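Local coordinates for probable oxidoreductase protein (Rhizobium etli, PDB 4FB5), which probably acts as a nucleotide-dependent oxidoreductase of the GFO/IDH/MocA family, with a Rossmann-type domain joined to a sheet-bearing C-terminal domain, at residues N176-E181 against S216-L221; R161-L166 against G291-D296. All blocks are in the same frame, centred on the assembly; numbering follows the deposited sequence.

Both contacts lie in the buried core of the C-terminal domain and lay a helix on the same large sheet: contact 1 sets helix 206-221 on strand 175-183, contact 2 sets helix 158-168 on strand 291-296. The helices also meet each other, L221 packing on I163 and R164, and R164 NH1 bonding Y220 O. Both interfaces are purely apolar; contact 1 rests on a leucine and two valines, while contact 2, burying 178 Å² against 116 Å², uses two isoleucines and the base of a tyrosine. Much of the polar chemistry lies on the far face of the sheet, where a second subunit docks; there R281 pairs with both E181 of contact 1 and D296 of contact 2.

Contact 1: N176-E181 against S216-L221; sequences NHVRVE and SLLWYL
L218 reaches from its helix to two valines of the strand, V178 and V180, and a single methyl makes the closest contacts. Its CD2 lies 3.9 Å from V178 CG1 and 3.7 Å from V180 CG2. CD1 continues the leucine chain away from CA, whereas CD2 is the branch folded back, and it settles above a pair of valine methyls that are themselves 4.0 Å apart (V178 CG1 to V180 CG2). The valines have nearly the same first torsion yet offer different branches: CG1 of V178 is anti to its backbone N (chi1 173°), while the methyl used by V180 is the one beside the backbone N. The two methyls therefore converge along the strand. Beta-branched valines suit this place, being short and broad, and the longer leucine spans the gap left by backbones whose nearest CA atoms, those of V180 and L218, are 8.6 Å apart.

This is helix-on-sheet packing in the GFO/IDH/MocA C-terminal domain: helices cover one face of a large mixed sheet. Next to L218, L217 reaches I282 of the adjoining strand and M160 of helix 158-168, widening the same apolar layer.

The polar residues project from the other face, toward a second subunit. R179 NE donates to H177 NE2 at 2.9 Å, with an N-H...N angle of 157° and the donor tilted 28° from the imidazole plane. H177 ND1 bonds S266 O, so both ring nitrogens are engaged and the imidazole is fixed in rotation. The arginine ends in salt bridges to D183 and E181 of the second subunit. E181 comes close to its own counterpart there, a like-charge approach probably offset by R281 of the same chain and by R179 of the second subunit.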
# COMPACT_ATOMS: atom_id res chain seq x y z
N ASN A 176 -6.06 24.52 -4.55
CA ASN A 176 -5.04 25.47 -4.13
C ASN A 176 -3.67 25.01 -4.67
O ASN A 176 -2.93 25.82 -5.23
CB ASN A 176 -4.82 25.50 -2.59
CG ASN A 176 -6.10 25.39 -1.76
OD1 ASN A 176 -7.04 26.20 -1.90
ND2 ASN A 176 -6.12 24.42 -0.84
N HIS A 177 -3.32 23.73 -4.45
CA HIS A 177 -1.98 23.19 -4.69
C HIS A 177 -1.97 21.89 -5.49
O HIS A 177 -2.83 21.03 -5.35
CB HIS A 177 -1.35 22.92 -3.35
CG HIS A 177 0.05 22.45 -3.42
ND1 HIS A 177 0.97 22.94 -4.32
CD2 HIS A 177 0.73 21.56 -2.65
CE1 HIS A 177 2.14 22.36 -4.12
NE2 HIS A 177 2.03 21.53 -3.10
N VAL A 178 -0.98 21.73 -6.35
CA VAL A 178 -0.91 20.50 -7.12
C VAL A 178 0.52 20.03 -7.27
O VAL A 178 1.35 20.82 -7.63
CB VAL A 178 -1.50 20.66 -8.52
CG1 VAL A 178 -1.25 19.41 -9.34
CG2 VAL A 178 -2.97 20.98 -8.42
N ARG A 179 0.75 18.74 -7.02
CA ARG A 179 2.05 18.07 -7.16
C ARG A 179 2.00 17.02 -8.26
O ARG A 179 1.01 16.30 -8.35
CB ARG A 179 2.38 17.37 -5.86
CG ARG A 179 2.85 18.35 -4.86
CD ARG A 179 2.85 17.78 -3.49
NE ARG A 179 2.84 18.79 -2.42
CZ ARG A 179 2.86 18.49 -1.12
NH1 ARG A 179 2.87 17.22 -0.75
NH2 ARG A 179 2.84 19.44 -0.17
N VAL A 180 3.05 16.88 -9.07
CA VAL A 180 3.03 15.90 -10.20
C VAL A 180 4.37 15.30 -10.49
O VAL A 180 5.28 16.04 -10.75
CB VAL A 180 2.54 16.55 -11.48
CG1 VAL A 180 2.51 15.55 -12.56
CG2 VAL A 180 1.18 16.97 -11.28
N GLU A 181 4.54 13.98 -10.46
CA GLU A 181 5.91 13.42 -10.56
C GLU A 181 5.92 12.52 -11.72
O GLU A 181 5.06 11.66 -11.81
CB GLU A 181 6.30 12.59 -9.32
CG GLU A 181 6.55 13.40 -8.00
CD GLU A 181 6.47 12.53 -6.69
OE1 GLU A 181 7.04 11.40 -6.66
OE2 GLU A 181 5.86 12.96 -5.67
N SER A 216 0.51 17.65 -19.97
CA SER A 216 -0.72 17.31 -20.64
C SER A 216 -1.76 17.01 -19.59
O SER A 216 -2.93 17.39 -19.76
CB SER A 216 -0.55 16.16 -21.64
OG SER A 216 -0.50 14.89 -21.04
N LEU A 217 -1.36 16.41 -18.46
CA LEU A 217 -2.38 16.16 -17.44
C LEU A 217 -2.89 17.44 -16.77
O LEU A 217 -4.11 17.60 -16.61
CB LEU A 217 -1.95 15.12 -16.40
CG LEU A 217 -1.78 13.68 -16.91
CD1 LEU A 217 -1.04 12.88 -15.84
CD2 LEU A 217 -3.12 13.01 -17.31
N LEU A 218 -1.98 18.34 -16.40
CA LEU A 218 -2.40 19.59 -15.81
C LEU A 218 -3.31 20.35 -16.80
O LEU A 218 -4.19 21.14 -16.38
CB LEU A 218 -1.21 20.42 -15.37
CG LEU A 218 -0.31 19.71 -14.34
CD1 LEU A 218 0.74 20.58 -13.79
CD2 LEU A 218 -1.08 19.12 -13.18
N TRP A 219 -3.13 20.08 -18.10
CA TRP A 219 -3.83 20.81 -19.11
C TRP A 219 -5.24 20.33 -19.07
O TRP A 219 -6.17 21.11 -18.89
CB TRP A 219 -3.25 20.57 -20.50
CG TRP A 219 -4.15 21.13 -21.52
CD1 TRP A 219 -4.33 22.46 -21.81
CD2 TRP A 219 -5.11 20.42 -22.34
NE1 TRP A 219 -5.31 22.62 -22.78
CE2 TRP A 219 -5.79 21.38 -23.14
CE3 TRP A 219 -5.41 19.06 -22.53
CZ2 TRP A 219 -6.76 21.03 -24.09
CZ3 TRP A 219 -6.38 18.71 -23.49
CH2 TRP A 219 -7.05 19.70 -24.25
N TYR A 220 -5.39 19.03 -19.25
CA TYR A 220 -6.68 18.33 -19.21
C TYR A 220 -7.53 18.69 -18.00
O TYR A 220 -8.73 18.92 -18.12
CB TYR A 220 -6.42 16.86 -19.16
CG TYR A 220 -7.63 16.02 -19.28
CD1 TYR A 220 -8.43 16.07 -20.44
CD2 TYR A 220 -7.97 15.13 -18.27
CE1 TYR A 220 -9.55 15.27 -20.54
CE2 TYR A 220 -9.08 14.35 -18.36
CZ TYR A 220 -9.87 14.41 -19.50
OH TYR A 220 -10.98 13.61 -19.57
N LEU A 221 -6.88 18.73 -16.84
CA LEU A 221 -7.55 18.99 -15.57
C LEU A 221 -7.80 20.49 -15.28
O LEU A 221 -8.84 20.85 -14.71
CB LEU A 221 -6.71 18.39 -14.45
CG LEU A 221 -6.74 16.87 -14.37
CD1 LEU A 221 -5.75 16.32 -13.34
CD2 LEU A 221 -8.14 16.43 -14.05

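Contact 2: R161-L166 against G291-D296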
# COMPACT_ATOMS: atom_id res chain seq x y z
N ARG A 161 -10.44 10.65 -16.45
CA ARG A 161 -11.69 11.38 -16.77
C ARG A 161 -12.57 11.52 -15.52
O ARG A 161 -13.20 12.56 -15.32
CB ARG A 161 -12.51 10.85 -17.97
CG ARG A 161 -11.99 9.64 -18.74
CD ARG A 161 -11.17 10.03 -19.98
NE ARG A 161 -11.52 9.26 -21.19
CZ ARG A 161 -12.38 9.67 -22.14
NH1 ARG A 161 -13.03 10.84 -22.05
NH2 ARG A 161 -12.62 8.91 -23.20
N HIS A 162 -12.58 10.51 -14.67
CA HIS A 162 -13.30 10.65 -13.45
C HIS A 162 -12.67 11.63 -12.51
O HIS A 162 -13.37 12.24 -11.75
CB HIS A 162 -13.50 9.34 -12.77
CG HIS A 162 -14.63 9.36 -11.79
ND1 HIS A 162 -15.93 9.60 -12.17
CD2 HIS A 162 -14.65 9.17 -10.45
CE1 HIS A 162 -16.71 9.56 -11.11
NE2 HIS A 162 -15.96 9.29 -10.05
N ILE A 163 -11.34 11.78 -12.52
CA ILE A 163 -10.73 12.82 -11.69
C ILE A 163 -11.20 14.21 -12.12
O ILE A 163 -11.62 15.03 -11.28
CB ILE A 163 -9.21 12.70 -11.61
CG1 ILE A 163 -8.89 11.49 -10.71
CG2 ILE A 163 -8.62 13.94 -10.95
CD1 ILE A 163 -7.48 10.89 -10.77
N ARG A 164 -11.16 14.46 -13.42
CA ARG A 164 -11.59 15.73 -13.99
C ARG A 164 -13.00 16.05 -13.58
O ARG A 164 -13.25 17.16 -13.13
CB ARG A 164 -11.56 15.68 -15.48
CG ARG A 164 -11.35 17.00 -16.09
CD ARG A 164 -11.26 16.81 -17.56
NE ARG A 164 -12.49 17.21 -18.22
CZ ARG A 164 -12.62 18.36 -18.87
NH1 ARG A 164 -11.62 19.23 -18.93
NH2 ARG A 164 -13.76 18.65 -19.45
N LYS A 165 -13.90 15.08 -13.72
CA LYS A 165 -15.27 15.23 -13.31
C LYS A 165 -15.43 15.59 -11.82
O LYS A 165 -16.06 16.62 -11.50
CB LYS A 165 -16.10 13.99 -13.67
CG LYS A 165 -17.64 14.07 -13.39
CD LYS A 165 -18.37 12.80 -13.93
CE LYS A 165 -19.68 12.49 -13.18
NZ LYS A 165 -20.67 13.66 -13.20
N LEU A 166 -14.88 14.79 -10.91
CA LEU A 166 -14.93 15.21 -9.50
C LEU A 166 -14.43 16.65 -9.27
O LEU A 166 -15.07 17.44 -8.59
CB LEU A 166 -14.15 14.26 -8.61
CG LEU A 166 -14.45 12.78 -8.68
CD1 LEU A 166 -13.50 12.02 -7.77
CD2 LEU A 166 -15.85 12.59 -8.27
N GLY A 291 -11.13 18.95 0.07
CA GLY A 291 -10.60 17.63 -0.02
C GLY A 291 -9.43 17.44 -0.94
O GLY A 291 -8.82 18.41 -1.37
N SER A 292 -9.08 16.18 -1.21
CA SER A 292 -7.85 15.86 -1.94
C SER A 292 -7.98 14.65 -2.86
O SER A 292 -8.82 13.76 -2.64
CB SER A 292 -6.72 15.60 -0.94
OG SER A 292 -6.72 16.56 0.09
N ILE A 293 -7.11 14.59 -3.85
CA ILE A 293 -7.00 13.41 -4.71
C ILE A 293 -5.54 12.96 -4.91
O ILE A 293 -4.66 13.80 -5.15
CB ILE A 293 -7.65 13.70 -6.05
CG1 ILE A 293 -9.15 13.66 -5.88
CG2 ILE A 293 -7.20 12.71 -7.09
CD1 ILE A 293 -9.94 14.65 -6.76
N LEU A 294 -5.32 11.65 -4.83
CA LEU A 294 -4.05 11.00 -5.13
C LEU A 294 -4.24 10.01 -6.26
O LEU A 294 -5.27 9.31 -6.31
CB LEU A 294 -3.54 10.25 -3.91
CG LEU A 294 -3.54 11.07 -2.60
CD1 LEU A 294 -2.99 10.27 -1.44
CD2 LEU A 294 -2.83 12.50 -2.67
N TYR A 295 -3.26 9.97 -7.19
CA TYR A 295 -3.27 9.03 -8.29
C TYR A 295 -1.85 8.64 -8.61
O TYR A 295 -0.97 9.43 -8.45
CB TYR A 295 -3.92 9.66 -9.51
CG TYR A 295 -3.71 8.85 -10.76
CD1 TYR A 295 -4.47 7.71 -11.02
CD2 TYR A 295 -2.69 9.16 -11.61
CE1 TYR A 295 -4.22 6.92 -12.16
CE2 TYR A 295 -2.41 8.37 -12.71
CZ TYR A 295 -3.18 7.29 -12.98
OH TYR A 295 -2.93 6.68 -14.11
N ASP A 296 -1.63 7.41 -9.06
CA ASP A 296 -0.32 6.89 -9.37
C ASP A 296 -0.42 5.89 -10.53
O ASP A 296 -0.92 4.77 -10.31
CB ASP A 296 0.27 6.16 -8.18
CG ASP A 296 1.80 5.91 -8.32
OD1 ASP A 296 2.53 6.19 -7.33
OD2 ASP A 296 2.27 5.45 -9.41
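I163 projects from helix 158-168 onto strand 291-296, where its terminal methyl lodges against I293 and Y295, two residues apart on the strand. The strand belongs to the large sheet of the GFO/IDH/MocA C-terminal domain, and the helix covers the face opposite the one that meets the second subunit.

The apolar contacts are few but ordinary in length. CD1 of I163 lies 4.1 Å from I293 CG2 and 4.0 Å from Y295 CB, so the tyrosine is met at the base of its side chain. The two isoleucines run side by side but antiparallel, while the tyrosine side chain stands roughly perpendicular to that of I163. On the isoleucine of the strand, with CG1 beside the backbone N (chi1 -75°), the branch methyl CG2 falls anti to that N and makes the contact, and it also comes within 4.2 Å of I163 CG1. Isoleucine fits both positions: its longer arm bridges from the helix, and its beta branch gives the strand a broad apolar surface. L166, one turn further along, also packs on F303 of the neighbouring strand.

Polar groups lie around this layer. The hydroxyl of Y295 is hydrogen-bonded to Q297 OE1, so the tyrosine combines an apolar base with a polar end. On the other face of the sheet, S292 OG bonds W276 O of the second subunit and L294 packs on R278 there. D296 divides its carboxylate, OD1 pairing with R281 NH1 and OD2 bonding the backbone N of E298.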